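Local coordinates for protein zonadhesin (Komagataella phaffii, PDB 5FX8) that is a putative fungal adhesion protein, here its N-terminal region with two cohesin-like domains, and may take part in cell-cell interaction by binding other proteins, at residues G188-S193 with F265-A270; G161-F166 with E301-A306; I46-P51 with F129-S134; F2-I7 with Q136-S141. All blocks are in the same frame, centred on the assembly; numbering follows the deposited sequence.

Contact 1: G188-S193 with F265-A270; sequences GTFDCS and FLSNLA
Phe190 lies alongside Phe265, both side chains pointing the same way from adjacent antiparallel strands. CG of Phe190 is anti to its own carbonyl carbon (chi1 -78°), and the CD1-CE1 side of the ring borders 265-268. Phe190 CE1 comes within 3.4 Å of Phe265 CD2, meeting the Phe265 ring at its edge, with the two planes turned 71° apart in an oblique pairing. Phe190 CD1 also faces Leu266 O at 3.4 Å, the carbonyl oxygen lying in the plane of the ring, and Ser267 CB at 3.9 Å. That same carbonyl accepts a nearly straight bond of 3.2 Å from Asp191 N. The side chain of Asp191 approaches that of Asn268, Asp191 CB lying 3.9 Å from Asn268 ND2, with carboxylate and amide planes 42° apart. Asp191 OD1 accepts from Ser193 N, an Asx turn where the chain rounds the corner at Cys192, itself disulfide-bonded to Cys242. Asn268 is tied through its backbone: Thr189 N to Asn268 O and Asn268 N to Thr189 O, both 3.1 Å, make a hydrogen-bonded antiparallel pair. Strand 260-268 runs between 189-200 and 162-170 in a five-stranded antiparallel sheet of the second cohesin-like domain, while Phe190 and Phe265 reach Thr183 of strand 176-186 and Ile247 of strand 246-252.

Contact 2: G161-F166 with E301-A306; sequences GGVEWF and EPFYRA
Val163 and Phe303 approach from opposite directions and form the close-packed part of this contact. Val163 CG1 sits over the centre of the Phe303 ring, 3.6 Å from the centroid and 12° off the normal, a CH-pi contact; the second methyl, Val163 CG2, lies over the CD2-CE2 border of the same face, 3.5 Å from Phe303 CD2. The Phe303 ring is presented to the valine because CG stands anti to the backbone N (chi1 175°). Trp165 closes in beside it, crossing Phe303 obliquely so that the indole carbon CH2 of Trp165 lies 3.8 Å from Phe303 CB. Within its own strand, Val163 CG1 also rests over a face of the Trp165 ring, offset toward the rim. No hydrogen bond links the two segments, whose backbones run 159° apart in direction: they belong to different five-stranded antiparallel sheets, and the side chains meet between them in the manner of a beta sandwich. Val276 of strand 275-286 and Ser156 of strand 153-158 also border Phe303. Toward the loops the fit becomes looser. Trp165 CH2 lies 4.0 Å from Glu301 O, a carbonyl oxygen that accepts from Lys154 NZ. At the other end Arg305 bends its chain at chi3, and its NH2 stands 3.8 Å from both Gly161 O and Gly162 N. The hydrogen bonds of this guanidinium go elsewhere: NH1 bonds to the carbonyls of Val273 and Ala270, and the group makes a cation-pi contact with Tyr59 of the first cohesin-like domain.

Contact 3: I46-P51 with F129-S134; sequences IEVSIP and FDFETS
Ser49 N donates a nearly straight 3.0 Å bond to Glu132 O where segments 46-51 and 129-134 run close to antiparallel, their directions 162° apart. The return bond comes from a side chain: Glu132 N donates to Ser49 OG at 3.1 Å. The hydroxyl reaches it because OG sits between the backbone N and the carbonyl carbon of the serine (chi1 65°), and one residue thereby both donates to and accepts from Glu132. On the inner side Phe131 is the common partner. Pro51 CD lies over a face of the Phe131 ring, 3.8 Å from the centroid and 28° off the normal, a CH-pi contact, while Ile50 CG1 meets the ring edge 4.0 Å from Phe131 CE2. Val48 spans two neighbours, its CG1 lying 4.0 Å from Phe131 CB and its CG2 lying 4.1 Å from Thr133 CG2. The proline ring continues the row, Pro51 CG resting 3.9 Å from Phe129 CB. The contact joins two parts of the first cohesin-like domain. Strand 45-49 pairs with 89-94, as in the backbone bonding of Val48 with Leu90, and strand 126-132 is an outer strand of a three-stranded sheet beside 137-144; Val48 and Phe131 both pack on Ile7 of strand 4-11.

Contact 4: F2-I7 with Q136-S141; sequences FPISDI and QTYSPS
Ile7 and Tyr138 cross at about a right angle, the isoleucine branch lying over one face of the phenol ring. Ile7 CG1 stands 4.2 Å from the ring centroid, 20° off the normal and displaced toward the rim, in a CH-pi contact; beyond it Ile7 CD1 reaches Tyr138 CD1 at 3.6 Å. The opposite face of the ring is met by the amide of Gln136, two residues earlier, so the ring has an aliphatic branch on one face and, near its rim, the glutamine NE2 on the other. CG of Tyr138 is anti to its carbonyl carbon (chi1 -66°), which extends the ring along segment 2-7 as far as Ile4. There Tyr138 OH donates a weak bond of 2.9 Å to Ile4 O, and Ile4 CG2 approaches Tyr138 CZ obliquely at 3.9 Å. Strand 4-11 pairs with 25-31, whereas Tyr138 belongs to strand 137-144, bonded through its backbone to Phe131; the tyrosine side chain thus bridges from the three-stranded sheet holding 137-144 to the N-terminal strand, which lies in the first cohesin-like domain. Along the ring border nearer Asp6, Tyr138 CE2 lies 3.6 Å from Asp6 CA, and the Asp6 carboxylate is turned 41° from the ring plane. Its OD1 accepts a weak bond from Ile7 N. Further along, Pro140 directs its ring at the backbone of strand 4-11, with Pro140 CG 3.4 Å from Ile7 O. Ser139, between Tyr138 and Pro140 in the chain, points away from segment 2-7 and bonds through OG to Asp130 OD1.

In the fold
The four contacts fall into two pairs, one in each half of the chain. Contacts 1 and 2, centres 11 Å apart, share the second cohesin-like domain: strands 162-170 and 260-268 are neighbours in one sheet, probably bonded from Ser267 N to Val163 O at 2.8 Å, and contact 1 is nested in the loop closed by contact 2. Contacts 3 and 4 are closer, centres 8 Å apart: contact 3 lies inside the loop closed by contact 4, and their successive strands 126-132 and 137-144 are neighbours in one sheet. Between the pairs nothing touches: contacts 1 and 3 are about 40 Å apart between centres, on opposite sides of the chain's centre, and contacts 2 and 3 about 30 Å.

Contact 1: G188-S193 with F265-A270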
loop_
_atom_site.group_PDB
_atom_site.type_symbol
_atom_site.label_atom_id
_atom_site.label_comp_id
_atom_site.label_asym_id
_atom_site.label_seq_id
_atom_site.Cartn_x
_atom_site.Cartn_y
_atom_site.Cartn_z
ATOM N N GLY C 188 19.285 -52.121 6.195
ATOM C CA GLY C 188 19.189 -51.660 4.821
ATOM C C GLY C 188 20.090 -50.473 4.509
ATOM O O GLY C 188 20.704 -49.847 5.374
ATOM N N THR C 189 20.162 -50.167 3.216
ATOM C CA THR C 189 20.897 -49.017 2.703
ATOM C C THR C 189 19.967 -48.169 1.850
ATOM O O THR C 189 19.509 -48.625 0.798
ATOM C CB THR C 189 22.117 -49.446 1.881
ATOM O OG1 THR C 189 23.151 -49.902 2.756
ATOM C CG2 THR C 189 22.651 -48.278 1.091
ATOM N N PHE C 190 19.715 -46.933 2.291
ATOM C CA PHE C 190 18.782 -46.047 1.597
ATOM C C PHE C 190 19.362 -45.574 0.276
ATOM O O PHE C 190 20.549 -45.271 0.181
ATOM C CB PHE C 190 18.433 -44.839 2.464
ATOM C CG PHE C 190 17.441 -45.136 3.540
ATOM C CD1 PHE C 190 16.240 -45.749 3.239
ATOM C CD2 PHE C 190 17.715 -44.832 4.864
ATOM C CE1 PHE C 190 15.329 -46.039 4.240
ATOM C CE2 PHE C 190 16.801 -45.132 5.864
ATOM C CZ PHE C 190 15.615 -45.730 5.552
ATOM N N ASP C 191 18.515 -45.527 -0.747
ATOM C CA ASP C 191 18.870 -45.005 -2.066
ATOM C C ASP C 191 18.461 -43.536 -2.114
ATOM O O ASP C 191 17.285 -43.197 -2.263
ATOM C CB ASP C 191 18.197 -45.813 -3.171
ATOM C CG ASP C 191 18.661 -45.413 -4.556
ATOM O OD1 ASP C 191 19.311 -44.355 -4.701
ATOM O OD2 ASP C 191 18.363 -46.156 -5.511
ATOM N N CYS C 192 19.444 -42.658 -1.995
ATOM C CA CYS C 192 19.150 -41.244 -1.880
ATOM C C CYS C 192 18.709 -40.656 -3.194
ATOM O O CYS C 192 18.104 -39.586 -3.217
ATOM C CB CYS C 192 20.370 -40.532 -1.341
ATOM S SG CYS C 192 20.804 -41.273 0.233
ATOM N N SER C 193 18.965 -41.346 -4.276
ATOM C CA SER C 193 18.436 -40.954 -5.560
ATOM C C SER C 193 16.971 -41.343 -5.737
ATOM O O SER C 193 16.418 -41.122 -6.814
ATOM C CB SER C 193 19.313 -41.577 -6.643
ATOM O OG SER C 193 18.614 -41.714 -7.856
ATOM N N PHE C 265 10.430 -43.659 0.286
ATOM C CA PHE C 265 11.876 -43.840 0.223
ATOM C C PHE C 265 12.244 -45.311 0.095
ATOM O O PHE C 265 11.783 -46.152 0.866
ATOM C CB PHE C 265 12.600 -43.204 1.419
ATOM C CG PHE C 265 11.935 -43.414 2.722
ATOM C CD1 PHE C 265 10.846 -42.655 3.085
ATOM C CD2 PHE C 265 12.431 -44.343 3.614
ATOM C CE1 PHE C 265 10.237 -42.840 4.293
ATOM C CE2 PHE C 265 11.838 -44.535 4.841
ATOM C CZ PHE C 265 10.739 -43.784 5.182
ATOM N N LEU C 266 13.090 -45.601 -0.878
ATOM C CA LEU C 266 13.497 -46.956 -1.177
ATOM C C LEU C 266 14.658 -47.359 -0.290
ATOM O O LEU C 266 15.539 -46.559 0.026
ATOM C CB LEU C 266 13.907 -47.070 -2.644
ATOM C CG LEU C 266 14.193 -48.422 -3.291
ATOM C CD1 LEU C 266 12.952 -49.244 -3.246
ATOM C CD2 LEU C 266 14.616 -48.238 -4.729
ATOM N N SER C 267 14.658 -48.622 0.099
ATOM C CA SER C 267 15.755 -49.215 0.844
ATOM C C SER C 267 16.160 -50.510 0.153
ATOM O O SER C 267 15.381 -51.464 0.107
ATOM C CB SER C 267 15.352 -49.457 2.291
ATOM O OG SER C 267 16.446 -49.919 3.047
ATOM N N ASN C 268 17.367 -50.538 -0.400
ATOM C CA ASN C 268 17.929 -51.762 -0.951
ATOM C C ASN C 268 18.459 -52.663 0.162
ATOM O O ASN C 268 19.069 -52.194 1.122
ATOM C CB ASN C 268 19.033 -51.422 -1.942
ATOM C CG ASN C 268 18.495 -50.769 -3.192
ATOM O OD1 ASN C 268 17.582 -51.295 -3.821
ATOM N ND2 ASN C 268 19.032 -49.607 -3.550
ATOM N N LEU C 269 18.204 -53.967 0.035
ATOM C CA LEU C 269 18.603 -54.946 1.039
ATOM C C LEU C 269 19.558 -55.980 0.452
ATOM O O LEU C 269 19.494 -56.309 -0.734
ATOM C CB LEU C 269 17.382 -55.664 1.611
ATOM C CG LEU C 269 16.308 -54.742 2.178
ATOM C CD1 LEU C 269 15.020 -55.499 2.448
ATOM C CD2 LEU C 269 16.810 -54.079 3.444
ATOM N N ALA C 270 20.441 -56.503 1.294
ATOM C CA ALA C 270 21.209 -57.673 0.901
ATOM C C ALA C 270 20.277 -58.855 0.721
ATOM O O ALA C 270 19.224 -58.941 1.351
ATOM C CB ALA C 270 22.267 -58.013 1.945
#

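Contact 2: G161-F166 with E301-A306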
loop_
_atom_site.group_PDB
_atom_site.type_symbol
_atom_site.label_atom_id
_atom_site.label_comp_id
_atom_site.label_asym_id
_atom_site.label_seq_id
_atom_site.Cartn_x
_atom_site.Cartn_y
_atom_site.Cartn_z
ATOM N N GLY C 161 14.724 -55.718 -4.229
ATOM C CA GLY C 161 15.726 -54.889 -3.588
ATOM C C GLY C 161 15.990 -55.094 -2.114
ATOM O O GLY C 161 17.066 -55.534 -1.767
ATOM N N GLY C 162 15.046 -54.752 -1.243
ATOM C CA GLY C 162 13.847 -54.093 -1.675
ATOM C C GLY C 162 12.704 -53.857 -0.719
ATOM O O GLY C 162 11.789 -54.662 -0.675
ATOM N N VAL C 163 12.729 -52.747 0.019
ATOM C CA VAL C 163 11.545 -52.213 0.685
ATOM C C VAL C 163 11.301 -50.814 0.167
ATOM O O VAL C 163 12.199 -49.973 0.209
ATOM C CB VAL C 163 11.692 -52.126 2.208
ATOM C CG1 VAL C 163 10.331 -52.229 2.835
ATOM C CG2 VAL C 163 12.606 -53.131 2.708
ATOM N N GLU C 164 10.085 -50.544 -0.258
ATOM C CA GLU C 164 9.639 -49.181 -0.459
ATOM C C GLU C 164 8.774 -48.818 0.736
ATOM O O GLU C 164 7.779 -49.496 1.014
ATOM C CB GLU C 164 8.879 -49.048 -1.769
ATOM C CG GLU C 164 8.585 -47.621 -2.151
ATOM C CD GLU C 164 7.862 -47.502 -3.466
ATOM O OE1 GLU C 164 7.403 -48.543 -4.014
ATOM O OE2 GLU C 164 7.757 -46.349 -3.946
ATOM N N TRP C 165 9.193 -47.801 1.479
ATOM C CA TRP C 165 8.433 -47.306 2.609
ATOM C C TRP C 165 7.541 -46.171 2.153
ATOM O O TRP C 165 7.940 -45.366 1.312
ATOM C CB TRP C 165 9.349 -46.796 3.708
ATOM C CG TRP C 165 10.245 -47.780 4.293
ATOM C CD1 TRP C 165 11.567 -47.939 4.029
ATOM C CD2 TRP C 165 9.919 -48.730 5.293
ATOM N NE1 TRP C 165 12.089 -48.937 4.801
ATOM C CE2 TRP C 165 11.092 -49.447 5.586
ATOM C CE3 TRP C 165 8.743 -49.056 5.968
ATOM C CZ2 TRP C 165 11.124 -50.476 6.519
ATOM C CZ3 TRP C 165 8.777 -50.070 6.905
ATOM C CH2 TRP C 165 9.961 -50.765 7.174
ATOM N N PHE C 166 6.326 -46.122 2.698
ATOM C CA PHE C 166 5.404 -45.008 2.511
ATOM C C PHE C 166 5.095 -44.407 3.868
ATOM O O PHE C 166 4.737 -45.129 4.799
ATOM C CB PHE C 166 4.096 -45.435 1.839
ATOM C CG PHE C 166 4.229 -45.773 0.378
ATOM C CD1 PHE C 166 5.339 -45.386 -0.341
ATOM C CD2 PHE C 166 3.240 -46.476 -0.275
ATOM C CE1 PHE C 166 5.478 -45.690 -1.685
ATOM C CE2 PHE C 166 3.374 -46.790 -1.620
ATOM C CZ PHE C 166 4.505 -46.387 -2.324
ATOM N N GLU C 301 6.882 -50.103 13.073
ATOM C CA GLU C 301 6.536 -51.387 12.469
ATOM C C GLU C 301 7.702 -51.934 11.639
ATOM O O GLU C 301 8.211 -51.223 10.761
ATOM C CB GLU C 301 5.285 -51.253 11.604
ATOM C CG GLU C 301 4.583 -52.570 11.290
ATOM C CD GLU C 301 3.680 -52.487 10.059
ATOM O OE1 GLU C 301 3.572 -51.383 9.472
ATOM O OE2 GLU C 301 3.085 -53.530 9.676
ATOM N N PRO C 302 8.166 -53.179 11.900
ATOM C CA PRO C 302 9.236 -53.791 11.101
ATOM C C PRO C 302 8.796 -54.213 9.717
ATOM O O PRO C 302 7.613 -54.150 9.383
ATOM C CB PRO C 302 9.619 -55.033 11.913
ATOM C CG PRO C 302 9.047 -54.857 13.206
ATOM C CD PRO C 302 7.837 -53.998 13.065
ATOM N N PHE C 303 9.750 -54.672 8.919
ATOM C CA PHE C 303 9.489 -55.250 7.614
ATOM C C PHE C 303 9.903 -56.712 7.611
ATOM O O PHE C 303 10.928 -57.085 8.188
ATOM C CB PHE C 303 10.232 -54.510 6.521
ATOM C CG PHE C 303 10.105 -55.133 5.167
ATOM C CD1 PHE C 303 8.917 -55.088 4.486
ATOM C CD2 PHE C 303 11.186 -55.728 4.561
ATOM C CE1 PHE C 303 8.809 -55.633 3.245
ATOM C CE2 PHE C 303 11.079 -56.276 3.315
ATOM C CZ PHE C 303 9.893 -56.227 2.658
ATOM N N TYR C 304 9.090 -57.532 6.957
ATOM C CA TYR C 304 9.272 -58.973 6.928
ATOM C C TYR C 304 9.205 -59.436 5.488
ATOM O O TYR C 304 8.388 -58.947 4.703
ATOM C CB TYR C 304 8.219 -59.683 7.759
ATOM C CG TYR C 304 8.276 -59.412 9.244
ATOM C CD1 TYR C 304 9.345 -59.869 10.010
ATOM C CD2 TYR C 304 7.248 -58.746 9.888
ATOM C CE1 TYR C 304 9.393 -59.653 11.351
ATOM C CE2 TYR C 304 7.290 -58.525 11.238
ATOM C CZ TYR C 304 8.366 -58.986 11.961
ATOM O OH TYR C 304 8.442 -58.785 13.311
ATOM N N ARG C 305 10.083 -60.355 5.129
ATOM C CA ARG C 305 10.102 -60.821 3.760
ATOM C C ARG C 305 9.407 -62.158 3.560
ATOM O O ARG C 305 9.027 -62.467 2.433
ATOM C CB ARG C 305 11.543 -60.894 3.257
ATOM C CG ARG C 305 12.190 -59.537 3.187
ATOM C CD ARG C 305 13.607 -59.602 2.709
ATOM N NE ARG C 305 13.746 -59.123 1.344
ATOM C CZ ARG C 305 14.913 -58.916 0.759
ATOM N NH1 ARG C 305 16.027 -59.144 1.430
ATOM N NH2 ARG C 305 14.968 -58.481 -0.486
ATOM N N ALA C 306 9.203 -62.944 4.607
ATOM C CA ALA C 306 8.673 -64.282 4.423
ATOM C C ALA C 306 7.674 -64.610 5.520
ATOM O O ALA C 306 7.634 -63.964 6.560
ATOM C CB ALA C 306 9.800 -65.314 4.404
#

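Contact 3: I46-P51 with F129-S134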
loop_
_atom_site.group_PDB
_atom_site.type_symbol
_atom_site.label_atom_id
_atom_site.label_comp_id
_atom_site.label_asym_id
_atom_site.label_seq_id
_atom_site.Cartn_x
_atom_site.Cartn_y
_atom_site.Cartn_z
ATOM N N ILE C 46 -2.981 -84.625 11.008
ATOM C CA ILE C 46 -4.132 -83.754 11.123
ATOM C C ILE C 46 -4.099 -82.825 9.928
ATOM O O ILE C 46 -3.165 -82.029 9.786
ATOM C CB ILE C 46 -4.126 -82.954 12.429
ATOM C CG1 ILE C 46 -3.908 -83.888 13.609
ATOM C CG2 ILE C 46 -5.421 -82.211 12.578
ATOM C CD1 ILE C 46 -3.974 -83.222 14.934
ATOM N N GLU C 47 -5.096 -82.934 9.067
ATOM C CA GLU C 47 -5.170 -82.134 7.859
ATOM C C GLU C 47 -6.120 -80.962 8.067
ATOM O O GLU C 47 -7.266 -81.158 8.480
ATOM C CB GLU C 47 -5.611 -83.000 6.692
ATOM C CG GLU C 47 -4.581 -84.010 6.339
ATOM C CD GLU C 47 -4.843 -84.611 4.997
ATOM O OE1 GLU C 47 -6.030 -84.707 4.631
ATOM O OE2 GLU C 47 -3.867 -84.961 4.299
ATOM N N VAL C 48 -5.638 -79.748 7.787
ATOM C CA VAL C 48 -6.425 -78.521 7.902
ATOM C C VAL C 48 -6.293 -77.747 6.604
ATOM O O VAL C 48 -5.180 -77.442 6.168
ATOM C CB VAL C 48 -5.992 -77.611 9.069
ATOM C CG1 VAL C 48 -6.995 -76.505 9.223
ATOM C CG2 VAL C 48 -5.894 -78.352 10.353
ATOM N N SER C 49 -7.416 -77.417 5.997
ATOM C CA SER C 49 -7.362 -76.681 4.751
ATOM C C SER C 49 -7.253 -75.200 5.061
ATOM O O SER C 49 -7.835 -74.713 6.027
ATOM C CB SER C 49 -8.592 -76.962 3.907
ATOM O OG SER C 49 -9.735 -76.464 4.558
ATOM N N ILE C 50 -6.446 -74.507 4.280
ATOM C CA ILE C 50 -6.278 -73.064 4.390
ATOM C C ILE C 50 -7.085 -72.433 3.263
ATOM O O ILE C 50 -6.961 -72.872 2.117
ATOM C CB ILE C 50 -4.790 -72.661 4.302
ATOM C CG1 ILE C 50 -4.094 -72.739 5.663
ATOM C CG2 ILE C 50 -4.633 -71.252 3.762
ATOM C CD1 ILE C 50 -3.937 -74.108 6.195
ATOM N N PRO C 51 -7.935 -71.449 3.542
ATOM C CA PRO C 51 -8.723 -70.827 2.472
ATOM C C PRO C 51 -7.841 -70.159 1.436
ATOM O O PRO C 51 -6.801 -69.597 1.753
ATOM C CB PRO C 51 -9.577 -69.800 3.219
ATOM C CG PRO C 51 -8.891 -69.580 4.492
ATOM C CD PRO C 51 -8.240 -70.866 4.854
ATOM N N PHE C 129 -12.698 -66.403 7.481
ATOM C CA PHE C 129 -11.843 -67.391 6.837
ATOM C C PHE C 129 -12.322 -68.762 7.263
ATOM O O PHE C 129 -12.512 -69.003 8.454
ATOM C CB PHE C 129 -10.375 -67.228 7.236
ATOM C CG PHE C 129 -9.812 -65.863 7.031
ATOM C CD1 PHE C 129 -9.329 -65.481 5.799
ATOM C CD2 PHE C 129 -9.707 -64.988 8.082
ATOM C CE1 PHE C 129 -8.785 -64.257 5.622
ATOM C CE2 PHE C 129 -9.163 -63.763 7.904
ATOM C CZ PHE C 129 -8.701 -63.397 6.677
ATOM N N ASP C 130 -12.524 -69.650 6.304
ATOM C CA ASP C 130 -13.026 -70.991 6.586
ATOM C C ASP C 130 -11.874 -71.993 6.566
ATOM O O ASP C 130 -11.295 -72.263 5.513
ATOM C CB ASP C 130 -14.101 -71.380 5.576
ATOM C CG ASP C 130 -15.355 -70.566 5.723
ATOM O OD1 ASP C 130 -15.607 -70.075 6.838
ATOM O OD2 ASP C 130 -16.086 -70.411 4.723
ATOM N N PHE C 131 -11.548 -72.549 7.725
ATOM C CA PHE C 131 -10.616 -73.670 7.829
ATOM C C PHE C 131 -11.412 -74.960 8.050
ATOM O O PHE C 131 -12.199 -75.059 8.998
ATOM C CB PHE C 131 -9.615 -73.446 8.964
ATOM C CG PHE C 131 -8.812 -72.187 8.817
ATOM C CD1 PHE C 131 -9.271 -70.996 9.345
ATOM C CD2 PHE C 131 -7.612 -72.188 8.139
ATOM C CE1 PHE C 131 -8.566 -69.848 9.202
ATOM C CE2 PHE C 131 -6.899 -71.038 7.998
ATOM C CZ PHE C 131 -7.382 -69.862 8.527
ATOM N N GLU C 132 -11.222 -75.936 7.170
ATOM C CA GLU C 132 -11.923 -77.209 7.253
ATOM C C GLU C 132 -11.008 -78.282 7.828
ATOM O O GLU C 132 -9.896 -78.494 7.333
ATOM C CB GLU C 132 -12.456 -77.626 5.886
ATOM C CG GLU C 132 -13.593 -76.738 5.417
ATOM C CD GLU C 132 -14.577 -77.446 4.514
ATOM O OE1 GLU C 132 -14.436 -78.673 4.319
ATOM O OE2 GLU C 132 -15.493 -76.773 3.992
ATOM N N THR C 133 -11.461 -78.924 8.899
ATOM C CA THR C 133 -10.846 -80.164 9.337
ATOM C C THR C 133 -11.740 -81.323 8.932
ATOM O O THR C 133 -12.453 -81.244 7.926
ATOM C CB THR C 133 -10.620 -80.175 10.840
ATOM O OG1 THR C 133 -11.880 -80.217 11.506
ATOM C CG2 THR C 133 -9.869 -78.935 11.260
ATOM N N SER C 134 -11.715 -82.402 9.707
ATOM C CA SER C 134 -12.505 -83.571 9.347
ATOM C C SER C 134 -13.847 -83.564 10.045
ATOM O O SER C 134 -14.854 -83.972 9.465
ATOM C CB SER C 134 -11.739 -84.856 9.669
ATOM O OG SER C 134 -11.222 -84.843 10.985
#

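Contact 4: F2-I7 with Q136-S141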
loop_
_atom_site.group_PDB
_atom_site.type_symbol
_atom_site.label_atom_id
_atom_site.label_comp_id
_atom_site.label_asym_id
_atom_site.label_seq_id
_atom_site.Cartn_x
_atom_site.Cartn_y
_atom_site.Cartn_z
ATOM N N PHE C 2 -9.677 -82.781 16.881
ATOM C CA PHE C 2 -8.927 -82.998 18.114
ATOM C C PHE C 2 -7.529 -83.506 17.790
ATOM O O PHE C 2 -7.358 -84.370 16.938
ATOM C CB PHE C 2 -9.657 -83.983 19.020
ATOM C CG PHE C 2 -8.953 -84.272 20.301
ATOM C CD1 PHE C 2 -7.963 -85.236 20.372
ATOM C CD2 PHE C 2 -9.290 -83.597 21.443
ATOM C CE1 PHE C 2 -7.319 -85.487 21.547
ATOM C CE2 PHE C 2 -8.658 -83.858 22.626
ATOM C CZ PHE C 2 -7.676 -84.802 22.678
ATOM N N PRO C 3 -6.520 -82.977 18.475
ATOM C CA PRO C 3 -6.598 -82.019 19.573
ATOM C C PRO C 3 -6.592 -80.530 19.174
ATOM O O PRO C 3 -6.218 -79.688 19.981
ATOM C CB PRO C 3 -5.352 -82.357 20.372
ATOM C CG PRO C 3 -4.380 -82.768 19.328
ATOM C CD PRO C 3 -5.157 -83.500 18.301
ATOM N N ILE C 4 -7.007 -80.181 17.962
ATOM C CA ILE C 4 -7.152 -78.766 17.647
ATOM C C ILE C 4 -8.401 -78.246 18.336
ATOM O O ILE C 4 -9.500 -78.755 18.097
ATOM C CB ILE C 4 -7.233 -78.544 16.137
ATOM C CG1 ILE C 4 -5.900 -78.861 15.484
ATOM C CG2 ILE C 4 -7.679 -77.127 15.846
ATOM C CD1 ILE C 4 -5.915 -78.646 14.031
ATOM N N SER C 5 -8.243 -77.236 19.193
ATOM C CA SER C 5 -9.375 -76.640 19.900
ATOM C C SER C 5 -9.872 -75.348 19.278
ATOM O O SER C 5 -10.999 -74.930 19.566
ATOM C CB SER C 5 -9.017 -76.362 21.364
ATOM O OG SER C 5 -7.830 -75.603 21.484
ATOM N N ASP C 6 -9.055 -74.705 18.452
ATOM C CA ASP C 6 -9.384 -73.401 17.912
ATOM C C ASP C 6 -8.395 -73.056 16.816
ATOM O O ASP C 6 -7.264 -73.548 16.817
ATOM C CB ASP C 6 -9.350 -72.331 18.992
ATOM C CG ASP C 6 -10.180 -71.174 18.628
ATOM O OD1 ASP C 6 -10.910 -71.311 17.620
ATOM O OD2 ASP C 6 -10.129 -70.163 19.344
ATOM N N ILE C 7 -8.849 -72.222 15.880
ATOM C CA ILE C 7 -8.021 -71.635 14.833
ATOM C C ILE C 7 -8.364 -70.144 14.761
ATOM O O ILE C 7 -9.503 -69.776 14.448
ATOM C CB ILE C 7 -8.229 -72.316 13.467
ATOM C CG1 ILE C 7 -7.907 -73.806 13.538
ATOM C CG2 ILE C 7 -7.335 -71.714 12.424
ATOM C CD1 ILE C 7 -8.201 -74.567 12.255
ATOM N N GLN C 136 -15.066 -80.644 11.782
ATOM C CA GLN C 136 -15.465 -79.313 12.201
ATOM C C GLN C 136 -14.896 -78.301 11.233
ATOM O O GLN C 136 -13.880 -78.551 10.583
ATOM C CB GLN C 136 -14.990 -79.000 13.617
ATOM C CG GLN C 136 -15.643 -77.793 14.208
ATOM C CD GLN C 136 -15.169 -77.534 15.606
ATOM O OE1 GLN C 136 -14.653 -78.431 16.267
ATOM N NE2 GLN C 136 -15.323 -76.299 16.067
ATOM N N THR C 137 -15.587 -77.173 11.123
ATOM C CA THR C 137 -15.117 -76.024 10.368
ATOM C C THR C 137 -14.896 -74.870 11.333
ATOM O O THR C 137 -15.749 -74.596 12.180
ATOM C CB THR C 137 -16.096 -75.616 9.272
ATOM O OG1 THR C 137 -16.025 -76.537 8.181
ATOM C CG2 THR C 137 -15.704 -74.301 8.750
ATOM N N TYR C 138 -13.740 -74.229 11.228
ATOM C CA TYR C 138 -13.413 -73.066 12.035
ATOM C C TYR C 138 -13.491 -71.822 11.162
ATOM O O TYR C 138 -12.902 -71.781 10.081
ATOM C CB TYR C 138 -12.022 -73.195 12.636
ATOM C CG TYR C 138 -11.856 -74.284 13.633
ATOM C CD1 TYR C 138 -11.510 -75.563 13.239
ATOM C CD2 TYR C 138 -12.012 -74.033 14.981
ATOM C CE1 TYR C 138 -11.337 -76.560 14.160
ATOM C CE2 TYR C 138 -11.839 -75.014 15.905
ATOM C CZ TYR C 138 -11.502 -76.272 15.496
ATOM O OH TYR C 138 -11.334 -77.257 16.433
ATOM N N SER C 139 -14.200 -70.804 11.640
ATOM C CA SER C 139 -14.457 -69.597 10.854
ATOM C C SER C 139 -14.164 -68.330 11.639
ATOM O O SER C 139 -15.075 -67.549 11.928
ATOM C CB SER C 139 -15.898 -69.577 10.365
ATOM O OG SER C 139 -16.076 -70.604 9.434
ATOM N N PRO C 140 -12.898 -68.071 11.959
ATOM C CA PRO C 140 -12.546 -66.780 12.555
ATOM C C PRO C 140 -12.841 -65.637 11.605
ATOM O O PRO C 140 -12.891 -65.790 10.383
ATOM C CB PRO C 140 -11.046 -66.904 12.806
ATOM C CG PRO C 140 -10.598 -67.881 11.791
ATOM C CD PRO C 140 -11.702 -68.884 11.689
ATOM N N SER C 141 -13.007 -64.459 12.190
ATOM C CA SER C 141 -13.436 -63.292 11.441
ATOM C C SER C 141 -12.480 -62.129 11.648
ATOM O O SER C 141 -11.954 -61.935 12.742
ATOM C CB SER C 141 -14.840 -62.895 11.846
ATOM O OG SER C 141 -15.554 -62.477 10.709
#